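Local coordinates for uncharacterized protein Rv2277c (Mycobacterium tuberculosis, PDB 5VUG), which is uncharacterised but carries a glycerophosphodiester phosphodiesterase domain of TIM-barrel type and so probably hydrolyses phosphoric diesters, at residues E25-V28 and L29-T32; S74-V77 and Q78-Q81; L134-A137 and V138-L142; V172-R176 and D177-Q181. All coordinates share one frame; numbering follows the deposited sequence.

All four contacts are local ones. Contacts 1, 2 and 4 are N-terminal caps of helices, and contact 3 is the first turns of a helix. They follow one another along the chain, on helices 28-36, 77-80, 134-145 and 176-189 of the TIM-barrel domain. Contacts 2 and 3 lie on the same side of the chain's centre, their own centres about 17 Å apart. Contacts 1 and 4 lie on opposite sides of it, about 27 Å apart between centres. Helices 28-36 and 134-145 both pack on strand 41-48, whereas helix 176-189 packs on strand 201-205. Three contacts thus start helices of the domain, and only contact 4 touches the second subunit.

Contact 1 (E25-V28 and L29-T32); sequences ENTV and LAIT
Thr27 caps the N-terminus of helix 28-36, a local contact at the point where the loop after strand 12-16 turns into the helix. Thr27 OG1 accepts from Ala30 N at 3.2 Å, with an N-H...O angle of 161°. Chi1 of 63° sets OG1 between the backbone N and the carbonyl carbon, and from there it faces the first turn. The methyl CB of Ala30 lies 3.6 Å from Thr27 OG1. The hydroxyl also forms a hydrogen bond with Pro24 O, so loop and helix both hold it. This is the N-cap arrangement, in which a side chain serves a backbone N-H of the first turn, which lacks the i-4 helical carbonyl partner. The regular helix bonds start beside it. Ile31 N donates to Thr27 O at 3.0 Å. Ile31 CG1 also rests on that oxygen, 3.3 Å from Thr27 O. Thr32 N donates to Val28 O at 2.8 Å. Thr32 OG1 lies near the same carbonyl, and its side chain slants across that of Val28, with Val28 CG1 3.9 Å from Thr32 OG1. Ile31 packs on Met42 and Leu44 of strand 41-48 and on Leu56 of strand 54-56. Leu29 touches Tyr99 in a loop, and Ile31 also meets Ala18 and Thr116.

Contact 2 (S74-V77 and Q78-Q81); sequences SKTV and QQLQ
Gln79 reaches back over the start of helix 77-80 and crosses Thr76 obliquely. The side chain is extended beyond CG. With CG opposite the carbonyl carbon (chi1 -67°), it runs back toward the residues before the helix. Gln79 OE1 accepts from Thr76 N at 3.0 Å. The donor does not lie in the amide carbonyl plane but is tilted 34° from it. In return, Thr76 OG1 accepts from Gln79 N at 3.1 Å, with an N-H...O angle of 160°. Gln79 CG lies 3.2 Å from Thr76 OG1, so the glutamine chain passes close to the capping hydroxyl. Lys75 meets Gln79 at about a right angle. It touches with its root, Lys75 CB to Gln79 OE1 3.5 Å, while its ammonium end leads away. Lys75 CB also lies 3.9 Å from Leu80 CG. Val77 and Gln81 lie side by side and point the same way, with Val77 CG2 3.7 Å from Gln81 OE1. Asp51 OD1 accepts from Val77 N, a further bond to the first turn. The two reciprocal bonds between Thr76 and Gln79 make a capping box, here at the N-terminus of a short surface helix.

Contact 3 (L134-A137 and V138-L142); sequences LVSA and VAQVL
Ser136 and Gln140, one turn apart on helix 134-145, are joined by a polar side-chain bond. Gln140 NE2 donates to Ser136 OG at 2.9 Å. The oxygen lies only 6° out of the amide plane, although the N-H...O angle is 141°. Ser136 OG lies opposite its backbone N (chi1 179°), while Gln140 runs extended back along the helix to meet it. NE2 also makes a weak bond to Ser136 O. Ser136 O takes the regular bond from Gln140 N at 2.9 Å. Gln140 CG lies 3.3 Å from Ser136 O.

Backbone N-H groups of Val138, Ala139 and Val141 donate to the carbonyls four residues earlier, of Leu134, Val135 and Ala137. The last is the longest of them, Val141 N to Ala137 O 3.2 Å.

The apolar contact is between Leu134 and Val138. Their side chains lie side by side and point the same way, with Leu134 CD1 3.8 Å from Val138 CG2. Leu134 packs on Val48 and Val138 on Val46, both of strand 41-48. Val141 continues this face, against Pro54, Leu109 and Ile113. The result is an amphipathic helix, as in the outer layer of a TIM barrel, with its apolar face on the strands and on helix 109-114.

Contact 4 (V172-R176 and D177-Q181); sequences VAESR and DVTRQ
Glu174 and Ser175 hold the N-terminus of helix 176-189 by two different side-chain bonds. Thr179 OG1 donates to Glu174 OE1 at 2.7 Å, and the carboxylate oxygen uses its anti lone pair. The one hydroxyl is gripped twice, because a water donates to Glu174 O at 2.8 Å and to Thr179 OG1 at 2.7 Å. Glu174 OE1 has a second, charged partner in Arg182, which would probably favour the ionised carboxylate. Glu174 OE2 lies 3.3 Å from the methyl CG1 of Val178, where the two side chains cross at about a right angle. Ser175 is the N-cap. Ser175 OG, turned between the backbone N and the carbonyl carbon (chi1 74°), accepts from Val178 N at 3.3 Å. Val178 N also makes a weak bond to Ser175 O. Ser175 O takes Thr179 N at 3.1 Å.

Arg176 O accepts from Arg180 N at 2.8 Å. This carbonyl also lies over one face of the Arg180 guanidinium, offset toward its rim. The two arginine side chains cross at about a right angle, and nearby anions would offset their like charges. Asp177 OD1 forms a salt bridge with Arg180 NH2 and is met from above the carboxylate plane. Glu214 of the second subunit forms salt bridges with both arginines, Ser223 of that subunit bonds Arg180 NE, and Arg176 also forms a salt bridge with Glu205 and a hydrogen bond with Tyr154 of its own chain. The cap follows strand 171-172, with Glu174 and Thr179 packed against Ala202 of strand 201-205 and Phe238 of helix 232-239.

Contact 1 (E25-V28 and L29-T32)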
loop_
_atom_site.group_PDB
_atom_site.type_symbol
_atom_site.label_atom_id
_atom_site.label_comp_id
_atom_site.label_asym_id
_atom_site.label_seq_id
_atom_site.Cartn_x
_atom_site.Cartn_y
_atom_site.Cartn_z
ATOM N N GLU A 25 -29.141 -15.692 0.283
ATOM C CA GLU A 25 -28.818 -14.370 0.802
ATOM C C GLU A 25 -29.920 -13.370 0.470
ATOM O O GLU A 25 -30.610 -13.476 -0.546
ATOM C CB GLU A 25 -27.484 -13.887 0.237
ATOM C CG GLU A 25 -27.441 -13.781 -1.286
ATOM C CD GLU A 25 -26.156 -13.173 -1.766
ATOM O OE1 GLU A 25 -25.100 -13.801 -1.576
ATOM O OE2 GLU A 25 -26.199 -12.059 -2.319
ATOM N N ASN A 26 -30.093 -12.389 1.354
ATOM C CA ASN A 26 -30.998 -11.277 1.089
ATOM C C ASN A 26 -32.449 -11.725 0.853
ATOM O O ASN A 26 -33.179 -11.116 0.067
ATOM C CB ASN A 26 -30.478 -10.399 -0.053
ATOM C CG ASN A 26 -29.308 -9.529 0.371
ATOM O OD1 ASN A 26 -29.339 -8.909 1.445
ATOM N ND2 ASN A 26 -28.268 -9.465 -0.474
ATOM N N THR A 27 -32.888 -12.771 1.561
ATOM C CA THR A 27 -34.285 -13.203 1.537
ATOM C C THR A 27 -34.876 -13.137 2.940
ATOM O O THR A 27 -34.153 -13.139 3.935
ATOM C CB THR A 27 -34.451 -14.635 0.991
ATOM O OG1 THR A 27 -33.781 -15.559 1.859
ATOM C CG2 THR A 27 -33.892 -14.734 -0.433
ATOM N N VAL A 28 -36.211 -13.086 3.013
ATOM C CA VAL A 28 -36.880 -13.101 4.317
ATOM C C VAL A 28 -36.604 -14.408 5.060
ATOM O O VAL A 28 -36.390 -14.405 6.279
ATOM C CB VAL A 28 -38.382 -12.785 4.183
ATOM C CG1 VAL A 28 -39.122 -13.050 5.513
ATOM C CG2 VAL A 28 -38.565 -11.331 3.725
ATOM N N LEU A 29 -36.561 -15.538 4.340
ATOM C CA LEU A 29 -36.197 -16.799 4.988
ATOM C C LEU A 29 -34.855 -16.677 5.700
ATOM O O LEU A 29 -34.717 -17.061 6.869
ATOM C CB LEU A 29 -36.186 -17.962 3.984
ATOM C CG LEU A 29 -35.801 -19.327 4.588
ATOM C CD1 LEU A 29 -36.833 -19.761 5.606
ATOM C CD2 LEU A 29 -35.626 -20.413 3.525
ATOM N N ALA A 30 -33.856 -16.106 5.020
ATOM C CA ALA A 30 -32.547 -15.949 5.644
ATOM C C ALA A 30 -32.602 -14.994 6.832
ATOM O O ALA A 30 -32.009 -15.273 7.881
ATOM C CB ALA A 30 -31.524 -15.465 4.617
ATOM N N ILE A 31 -33.297 -13.860 6.680
ATOM C CA ILE A 31 -33.412 -12.886 7.768
ATOM C C ILE A 31 -34.028 -13.535 8.997
ATOM O O ILE A 31 -33.524 -13.387 10.118
ATOM C CB ILE A 31 -34.233 -11.664 7.319
ATOM C CG1 ILE A 31 -33.480 -10.853 6.258
ATOM C CG2 ILE A 31 -34.571 -10.770 8.538
ATOM C CD1 ILE A 31 -34.356 -9.854 5.504
ATOM N N THR A 32 -35.144 -14.251 8.808
ATOM C CA THR A 32 -35.832 -14.858 9.944
ATOM C C THR A 32 -34.932 -15.869 10.642
ATOM O O THR A 32 -34.876 -15.926 11.881
ATOM C CB THR A 32 -37.120 -15.537 9.465
ATOM O OG1 THR A 32 -38.006 -14.553 8.914
ATOM C CG2 THR A 32 -37.826 -16.244 10.619
#

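Contact 2 (S74-V77 and Q78-Q81)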
loop_
_atom_site.group_PDB
_atom_site.type_symbol
_atom_site.label_atom_id
_atom_site.label_comp_id
_atom_site.label_asym_id
_atom_site.label_seq_id
_atom_site.Cartn_x
_atom_site.Cartn_y
_atom_site.Cartn_z
ATOM N N SER A 74 -34.437 -2.928 -14.244
ATOM C CA SER A 74 -35.128 -3.227 -15.493
ATOM C C SER A 74 -36.485 -3.880 -15.269
ATOM O O SER A 74 -37.184 -4.173 -16.248
ATOM C CB SER A 74 -34.263 -4.095 -16.417
ATOM O OG SER A 74 -34.203 -5.444 -15.964
ATOM N N LYS A 75 -36.869 -4.107 -14.009
ATOM C CA LYS A 75 -38.114 -4.781 -13.671
ATOM C C LYS A 75 -38.867 -3.993 -12.610
ATOM O O LYS A 75 -38.268 -3.325 -11.765
ATOM C CB LYS A 75 -37.859 -6.208 -13.151
ATOM C CG LYS A 75 -37.126 -7.120 -14.142
ATOM C CD LYS A 75 -37.270 -8.583 -13.744
ATOM C CE LYS A 75 -36.474 -9.507 -14.672
ATOM N NZ LYS A 75 -36.885 -9.425 -16.108
ATOM N N THR A 76 -40.194 -4.078 -12.664
ATOM C CA THR A 76 -41.035 -3.519 -11.618
ATOM C C THR A 76 -40.942 -4.392 -10.373
ATOM O O THR A 76 -40.498 -5.541 -10.426
ATOM C CB THR A 76 -42.490 -3.526 -12.075
ATOM O OG1 THR A 76 -42.906 -4.886 -12.252
ATOM C CG2 THR A 76 -42.645 -2.788 -13.390
ATOM N N VAL A 77 -41.373 -3.839 -9.236
ATOM C CA VAL A 77 -41.341 -4.617 -8.002
ATOM C C VAL A 77 -42.234 -5.850 -8.120
ATOM O O VAL A 77 -41.905 -6.922 -7.601
ATOM C CB VAL A 77 -41.682 -3.739 -6.780
ATOM C CG1 VAL A 77 -43.123 -3.277 -6.833
ATOM C CG2 VAL A 77 -41.405 -4.502 -5.479
ATOM N N GLN A 78 -43.372 -5.724 -8.805
ATOM C CA GLN A 78 -44.243 -6.882 -8.977
ATOM C C GLN A 78 -43.525 -7.995 -9.729
ATOM O O GLN A 78 -43.626 -9.171 -9.363
ATOM C CB GLN A 78 -45.536 -6.475 -9.685
ATOM C CG GLN A 78 -46.537 -7.612 -9.835
ATOM C CD GLN A 78 -47.879 -7.148 -10.377
ATOM O OE1 GLN A 78 -48.198 -5.959 -10.349
ATOM N NE2 GLN A 78 -48.675 -8.091 -10.873
ATOM N N GLN A 79 -42.752 -7.635 -10.757
ATOM C CA GLN A 79 -41.969 -8.625 -11.492
ATOM C C GLN A 79 -40.851 -9.214 -10.640
ATOM O O GLN A 79 -40.603 -10.425 -10.693
ATOM C CB GLN A 79 -41.401 -7.993 -12.761
ATOM C CG GLN A 79 -42.485 -7.626 -13.758
ATOM C CD GLN A 79 -41.991 -6.757 -14.888
ATOM O OE1 GLN A 79 -40.997 -6.046 -14.759
ATOM N NE2 GLN A 79 -42.688 -6.814 -16.013
ATOM N N LEU A 80 -40.157 -8.375 -9.863
ATOM C CA LEU A 80 -39.048 -8.854 -9.044
ATOM C C LEU A 80 -39.526 -9.831 -7.984
ATOM O O LEU A 80 -38.852 -10.828 -7.702
ATOM C CB LEU A 80 -38.340 -7.672 -8.379
ATOM C CG LEU A 80 -37.573 -6.769 -9.344
ATOM C CD1 LEU A 80 -37.331 -5.397 -8.735
ATOM C CD2 LEU A 80 -36.270 -7.427 -9.719
ATOM N N GLN A 81 -40.681 -9.556 -7.375
ATOM C CA GLN A 81 -41.175 -10.416 -6.305
ATOM C C GLN A 81 -41.666 -11.765 -6.811
ATOM O O GLN A 81 -41.928 -12.660 -5.997
ATOM C CB GLN A 81 -42.254 -9.696 -5.493
ATOM C CG GLN A 81 -41.718 -8.552 -4.649
ATOM C CD GLN A 81 -42.792 -7.917 -3.785
ATOM O OE1 GLN A 81 -43.644 -7.177 -4.280
ATOM N NE2 GLN A 81 -42.764 -8.213 -2.493
#

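Contact 3 (L134-A137 and V138-L142)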
loop_
_atom_site.group_PDB
_atom_site.type_symbol
_atom_site.label_atom_id
_atom_site.label_comp_id
_atom_site.label_asym_id
_atom_site.label_seq_id
_atom_site.Cartn_x
_atom_site.Cartn_y
_atom_site.Cartn_z
ATOM N N LEU A 134 -32.063 5.497 -6.021
ATOM C CA LEU A 134 -31.956 4.533 -4.922
ATOM C C LEU A 134 -31.910 5.220 -3.555
ATOM O O LEU A 134 -32.629 4.830 -2.633
ATOM C CB LEU A 134 -30.726 3.634 -5.115
ATOM C CG LEU A 134 -30.413 2.664 -3.973
ATOM C CD1 LEU A 134 -31.557 1.677 -3.806
ATOM C CD2 LEU A 134 -29.088 1.917 -4.207
ATOM N N VAL A 135 -31.063 6.243 -3.405
ATOM C CA VAL A 135 -30.861 6.852 -2.088
ATOM C C VAL A 135 -32.153 7.491 -1.586
ATOM O O VAL A 135 -32.559 7.288 -0.434
ATOM C CB VAL A 135 -29.675 7.834 -2.113
ATOM C CG1 VAL A 135 -29.663 8.714 -0.879
ATOM C CG2 VAL A 135 -28.339 7.065 -2.222
ATOM N N SER A 136 -32.834 8.254 -2.448
ATOM C CA SER A 136 -34.108 8.858 -2.058
ATOM C C SER A 136 -35.163 7.797 -1.749
ATOM O O SER A 136 -35.923 7.925 -0.776
ATOM C CB SER A 136 -34.607 9.792 -3.162
ATOM O OG SER A 136 -35.853 10.377 -2.801
ATOM N N ALA A 137 -35.246 6.759 -2.583
ATOM C CA ALA A 137 -36.233 5.711 -2.353
ATOM C C ALA A 137 -35.990 5.015 -1.020
ATOM O O ALA A 137 -36.941 4.712 -0.283
ATOM C CB ALA A 137 -36.217 4.712 -3.515
ATOM N N VAL A 138 -34.721 4.782 -0.679
ATOM C CA VAL A 138 -34.408 4.160 0.603
ATOM C C VAL A 138 -34.764 5.090 1.753
ATOM O O VAL A 138 -35.368 4.663 2.747
ATOM C CB VAL A 138 -32.936 3.708 0.655
ATOM C CG1 VAL A 138 -32.541 3.324 2.107
ATOM C CG2 VAL A 138 -32.706 2.512 -0.281
ATOM N N ALA A 139 -34.405 6.374 1.633
ATOM C CA ALA A 139 -34.747 7.348 2.663
ATOM C C ALA A 139 -36.250 7.379 2.914
ATOM O O ALA A 139 -36.691 7.434 4.067
ATOM C CB ALA A 139 -34.227 8.737 2.278
ATOM N N GLN A 140 -37.051 7.324 1.847
ATOM C CA GLN A 140 -38.499 7.389 2.007
ATOM C C GLN A 140 -39.040 6.178 2.756
ATOM O O GLN A 140 -39.905 6.328 3.631
ATOM C CB GLN A 140 -39.169 7.558 0.649
ATOM C CG GLN A 140 -38.944 8.941 0.058
ATOM C CD GLN A 140 -39.467 9.052 -1.354
ATOM O OE1 GLN A 140 -40.656 8.825 -1.609
ATOM N NE2 GLN A 140 -38.581 9.386 -2.288
ATOM N N VAL A 141 -38.546 4.975 2.437
ATOM C CA VAL A 141 -38.957 3.785 3.186
ATOM C C VAL A 141 -38.554 3.910 4.649
ATOM O O VAL A 141 -39.345 3.629 5.554
ATOM C CB VAL A 141 -38.378 2.501 2.564
ATOM C CG1 VAL A 141 -38.613 1.311 3.511
ATOM C CG2 VAL A 141 -39.003 2.221 1.211
ATOM N N LEU A 142 -37.308 4.307 4.904
ATOM C CA LEU A 142 -36.852 4.400 6.289
ATOM C C LEU A 142 -37.665 5.420 7.074
ATOM O O LEU A 142 -37.952 5.208 8.258
ATOM C CB LEU A 142 -35.368 4.738 6.337
ATOM C CG LEU A 142 -34.470 3.609 5.835
ATOM C CD1 LEU A 142 -33.022 4.063 5.831
ATOM C CD2 LEU A 142 -34.647 2.335 6.676
#

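Contact 4 (V172-R176 and D177-Q181)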
loop_
_atom_site.group_PDB
_atom_site.type_symbol
_atom_site.label_atom_id
_atom_site.label_comp_id
_atom_site.label_asym_id
_atom_site.label_seq_id
_atom_site.Cartn_x
_atom_site.Cartn_y
_atom_site.Cartn_z
ATOM N N VAL A 172 -25.460 7.512 8.415
ATOM C CA VAL A 172 -24.582 7.098 7.324
ATOM C C VAL A 172 -23.221 6.687 7.878
ATOM O O VAL A 172 -22.622 7.413 8.681
ATOM C CB VAL A 172 -24.439 8.214 6.269
ATOM C CG1 VAL A 172 -23.607 7.743 5.091
ATOM C CG2 VAL A 172 -25.829 8.723 5.811
ATOM N N ALA A 173 -22.729 5.531 7.440
ATOM C CA ALA A 173 -21.386 5.110 7.811
ATOM C C ALA A 173 -20.343 6.037 7.195
ATOM O O ALA A 173 -20.575 6.694 6.175
ATOM C CB ALA A 173 -21.121 3.681 7.339
ATOM N N GLU A 174 -19.175 6.081 7.833
ATOM C CA GLU A 174 -18.036 6.775 7.250
ATOM C C GLU A 174 -17.770 6.238 5.847
ATOM O O GLU A 174 -17.913 5.040 5.591
ATOM C CB GLU A 174 -16.807 6.552 8.131
ATOM C CG GLU A 174 -15.555 7.160 7.553
ATOM C CD GLU A 174 -14.450 7.276 8.559
ATOM O OE1 GLU A 174 -13.757 6.260 8.794
ATOM O OE2 GLU A 174 -14.284 8.388 9.113
ATOM N N SER A 175 -17.382 7.129 4.930
ATOM C CA SER A 175 -17.060 6.674 3.581
ATOM C C SER A 175 -15.873 5.713 3.604
ATOM O O SER A 175 -14.955 5.827 4.428
ATOM C CB SER A 175 -16.739 7.857 2.666
ATOM O OG SER A 175 -15.464 8.383 2.966
ATOM N N ARG A 176 -15.895 4.745 2.690
ATOM C CA ARG A 176 -14.792 3.790 2.637
ATOM C C ARG A 176 -13.469 4.486 2.321
ATOM O O ARG A 176 -12.421 4.106 2.855
ATOM C CB ARG A 176 -15.098 2.672 1.638
ATOM C CG ARG A 176 -14.061 1.554 1.614
ATOM C CD ARG A 176 -14.560 0.397 0.778
ATOM N NE ARG A 176 -13.659 -0.754 0.788
ATOM C CZ ARG A 176 -13.946 -1.915 1.373
ATOM N NH1 ARG A 176 -15.103 -2.087 2.015
ATOM N NH2 ARG A 176 -13.078 -2.910 1.310
ATOM N N ASP A 177 -13.494 5.520 1.472
ATOM C CA ASP A 177 -12.260 6.249 1.178
ATOM C C ASP A 177 -11.590 6.753 2.452
ATOM O O ASP A 177 -10.366 6.649 2.604
ATOM C CB ASP A 177 -12.526 7.440 0.251
ATOM C CG ASP A 177 -12.830 7.033 -1.183
ATOM O OD1 ASP A 177 -12.531 5.886 -1.569
ATOM O OD2 ASP A 177 -13.351 7.891 -1.937
ATOM N N VAL A 178 -12.375 7.317 3.373
ATOM C CA VAL A 178 -11.799 7.884 4.591
ATOM C C VAL A 178 -11.332 6.780 5.536
ATOM O O VAL A 178 -10.223 6.835 6.086
ATOM C CB VAL A 178 -12.804 8.838 5.264
ATOM C CG1 VAL A 178 -12.281 9.286 6.630
ATOM C CG2 VAL A 178 -13.062 10.049 4.366
ATOM N N THR A 179 -12.169 5.760 5.739
ATOM C CA THR A 179 -11.776 4.630 6.578
ATOM C C THR A 179 -10.477 4.006 6.083
ATOM O O THR A 179 -9.551 3.759 6.870
ATOM C CB THR A 179 -12.894 3.583 6.578
ATOM O OG1 THR A 179 -14.059 4.124 7.211
ATOM C CG2 THR A 179 -12.454 2.311 7.320
ATOM N N ARG A 180 -10.387 3.755 4.771
ATOM C CA ARG A 180 -9.190 3.133 4.206
ATOM C C ARG A 180 -7.960 4.014 4.394
ATOM O O ARG A 180 -6.869 3.513 4.698
ATOM C CB ARG A 180 -9.397 2.832 2.718
ATOM C CG ARG A 180 -8.260 2.020 2.075
ATOM C CD ARG A 180 -8.471 1.776 0.569
ATOM N NE ARG A 180 -8.709 3.044 -0.114
ATOM C CZ ARG A 180 -9.875 3.417 -0.638
ATOM N NH1 ARG A 180 -10.922 2.594 -0.623
ATOM N NH2 ARG A 180 -9.991 4.618 -1.186
ATOM N N GLN A 181 -8.110 5.325 4.191
ATOM C CA GLN A 181 -6.995 6.247 4.381
ATOM C C GLN A 181 -6.485 6.204 5.818
ATOM O O GLN A 181 -5.274 6.144 6.059
ATOM C CB GLN A 181 -7.444 7.661 4.031
ATOM C CG GLN A 181 -6.325 8.675 4.129
ATOM C CD GLN A 181 -5.344 8.532 2.992
ATOM O OE1 GLN A 181 -5.701 8.702 1.824
ATOM N NE2 GLN A 181 -4.106 8.198 3.320
HETATM O O HOH W 1 -16.397 2.885 6.589
#